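Local coordinates for peroxisomal membrane protein LPX1 (Saccharomyces cerevisiae, PDB 2Y6U), which hydrolyses acyl esters in peroxisomes, with acyl esterase, triacylglycerol lipase and phospholipase A activity, at residues A[53-58]-A[138-143]. Numbering follows the deposited sequence. Where two conformers were deposited one is given.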
loop_
_atom_site.group_PDB
_atom_site.type_symbol
_atom_site.label_atom_id
_atom_site.label_comp_id
_atom_site.label_asym_id
_atom_site.label_seq_id
_atom_site.Cartn_x
_atom_site.Cartn_y
_atom_site.Cartn_z
ATOM N N LEU A 53 12.945 18.110 -8.663
ATOM C CA LEU A 53 13.313 17.210 -7.567
ATOM C C LEU A 53 12.369 17.450 -6.434
ATOM O O LEU A 53 12.134 18.585 -6.003
ATOM C CB LEU A 53 14.745 17.398 -7.060
ATOM C CG LEU A 53 15.893 17.105 -8.025
ATOM C CD1 LEU A 53 17.194 17.607 -7.431
ATOM C CD2 LEU A 53 16.009 15.617 -8.322
ATOM N N ASN A 54 11.793 16.365 -5.952
ATOM C CA ASN A 54 10.935 16.418 -4.798
ATOM C C ASN A 54 11.588 15.589 -3.673
ATOM O O ASN A 54 12.040 14.476 -3.927
ATOM C CB ASN A 54 9.545 15.811 -5.116
ATOM C CG ASN A 54 8.835 16.550 -6.221
ATOM O OD1 ASN A 54 8.755 17.769 -6.131
ATOM N ND2 ASN A 54 8.439 15.872 -7.300
ATOM N N LEU A 55 11.606 16.134 -2.493
ATOM C CA LEU A 55 12.214 15.521 -1.347
ATOM C C LEU A 55 11.259 15.321 -0.240
ATOM O O LEU A 55 10.513 16.230 0.095
ATOM C CB LEU A 55 13.373 16.398 -0.856
ATOM C CG LEU A 55 14.696 16.367 -1.557
ATOM C CD1 LEU A 55 14.730 16.371 -2.991
ATOM C CD2 LEU A 55 15.658 17.545 -0.993
ATOM N N VAL A 56 11.303 14.143 0.384
ATOM C CA VAL A 56 10.393 13.833 1.454
ATOM C C VAL A 56 11.230 13.379 2.665
ATOM O O VAL A 56 12.013 12.506 2.528
ATOM C CB VAL A 56 9.416 12.722 1.081
ATOM C CG1 VAL A 56 8.505 12.384 2.287
ATOM C CG2 VAL A 56 8.576 13.151 -0.200
ATOM N N PHE A 57 11.123 14.081 3.783
ATOM C CA PHE A 57 12.007 13.795 4.932
ATOM C C PHE A 57 11.164 13.228 6.084
ATOM O O PHE A 57 10.129 13.793 6.428
ATOM C CB PHE A 57 12.634 15.070 5.492
ATOM C CG PHE A 57 13.760 15.627 4.674
ATOM C CD1 PHE A 57 13.502 16.502 3.613
ATOM C CD2 PHE A 57 15.075 15.284 4.956
ATOM C CE1 PHE A 57 14.557 17.028 2.871
ATOM C CE2 PHE A 57 16.124 15.826 4.230
ATOM C CZ PHE A 57 15.847 16.690 3.171
ATOM N N LEU A 58 11.661 12.133 6.651
ATOM C CA LEU A 58 10.978 11.315 7.661
ATOM C C LEU A 58 11.806 11.279 8.929
ATOM O O LEU A 58 12.946 10.709 8.955
ATOM C CB LEU A 58 10.703 9.905 7.101
ATOM C CG LEU A 58 9.965 9.792 5.774
ATOM C CD1 LEU A 58 9.778 8.256 5.476
ATOM C CD2 LEU A 58 8.670 10.638 5.814
ATOM N N LEU A 138 11.866 13.689 -10.157
ATOM C CA LEU A 138 12.589 12.660 -9.456
ATOM C C LEU A 138 12.346 12.883 -7.963
ATOM O O LEU A 138 12.441 13.975 -7.484
ATOM C CB LEU A 138 14.085 12.734 -9.723
ATOM C CG LEU A 138 14.525 12.311 -11.160
ATOM C CD1 LEU A 138 16.041 12.572 -11.435
ATOM C CD2 LEU A 138 14.165 10.778 -11.533
ATOM N N ASN A 139 11.989 11.797 -7.295
ATOM C CA ASN A 139 11.570 11.901 -5.941
ATOM C C ASN A 139 12.547 11.184 -5.064
ATOM O O ASN A 139 12.914 10.029 -5.361
ATOM C CB ASN A 139 10.227 11.225 -5.827
ATOM C CG ASN A 139 9.105 11.892 -6.695
ATOM O OD1 ASN A 139 9.054 13.111 -6.840
ATOM N ND2 ASN A 139 8.307 11.040 -7.385
ATOM N N VAL A 140 12.871 11.802 -3.955
ATOM C CA VAL A 140 13.893 11.286 -3.043
ATOM C C VAL A 140 13.304 11.234 -1.642
ATOM O O VAL A 140 12.614 12.168 -1.250
ATOM C CB VAL A 140 15.073 12.237 -2.977
ATOM C CG1 VAL A 140 16.209 11.661 -1.953
ATOM C CG2 VAL A 140 15.591 12.587 -4.378
ATOM N N VAL A 141 13.458 10.109 -0.950
ATOM C CA VAL A 141 12.999 9.996 0.455
ATOM C C VAL A 141 14.218 9.889 1.314
ATOM O O VAL A 141 15.134 9.179 0.966
ATOM C CB VAL A 141 12.027 8.809 0.680
ATOM C CG1 VAL A 141 12.659 7.464 0.255
ATOM C CG2 VAL A 141 11.462 8.776 2.176
ATOM N N ILE A 142 14.231 10.675 2.373
ATOM C CA ILE A 142 15.321 10.763 3.285
ATOM C C ILE A 142 14.746 10.472 4.680
ATOM O O ILE A 142 13.818 11.143 5.169
ATOM C CB ILE A 142 16.038 12.139 3.291
ATOM C CG1 ILE A 142 16.418 12.602 1.878
ATOM C CG2 ILE A 142 17.233 12.116 4.339
ATOM C CD1 ILE A 142 15.353 13.460 1.181
ATOM N N GLY A 143 15.258 9.446 5.361
ATOM C CA GLY A 143 14.686 9.085 6.635
ATOM C C GLY A 143 15.756 8.824 7.659
ATOM O O GLY A 143 16.781 8.196 7.342
#
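N54 and N139 sit side by side on neighbouring parallel strands and join through their side-chain amides: N54 ND2 donates to N139 OD1 at 2.9 Å. The two amide planes are only 26° apart, and the acceptor lies in the plane of the N54 amide. Both side chains have CG beside the backbone N (chi1 -61° and -62°), which turns the amides the same way and lets them lie side by side, nearly coplanar.

Across the sheet, on the face of L55 and F57, I142 lies alongside F57 and crosses L55. I142 CD1 makes a CH-pi contact over the face of the F57 ring, 3.9 Å from the centroid. The same I142 CD1 touches L55 CG at 4.0 Å, and I142 CB packs against F57 CD2 at 3.7 Å. Near the other end of this face, L53 CD2 rests on L138 CB. On the N54 face, L58 CD1 reaches V141 CG2 at 3.7 Å.

Five backbone bonds, from N54 N to L138 O through L58 N to I142 O, fix the register. Further out, N139 ND2 donates to L161 O, while N54 OD1 takes a weak bond from K88 N of strand 84-92, which pairs with the other edge of 53-58. A leucine at position N54 would probably leave the buried N139 OD1 without its donor, that amide keeping its bond to L161 O. I337 of helix 330-347 packs on I142 and I341 on L53. This is the parallel core of the mixed central sheet of the alpha/beta hydrolase fold, where strand 137-144 leads through G143 into what is probably the nucleophile elbow.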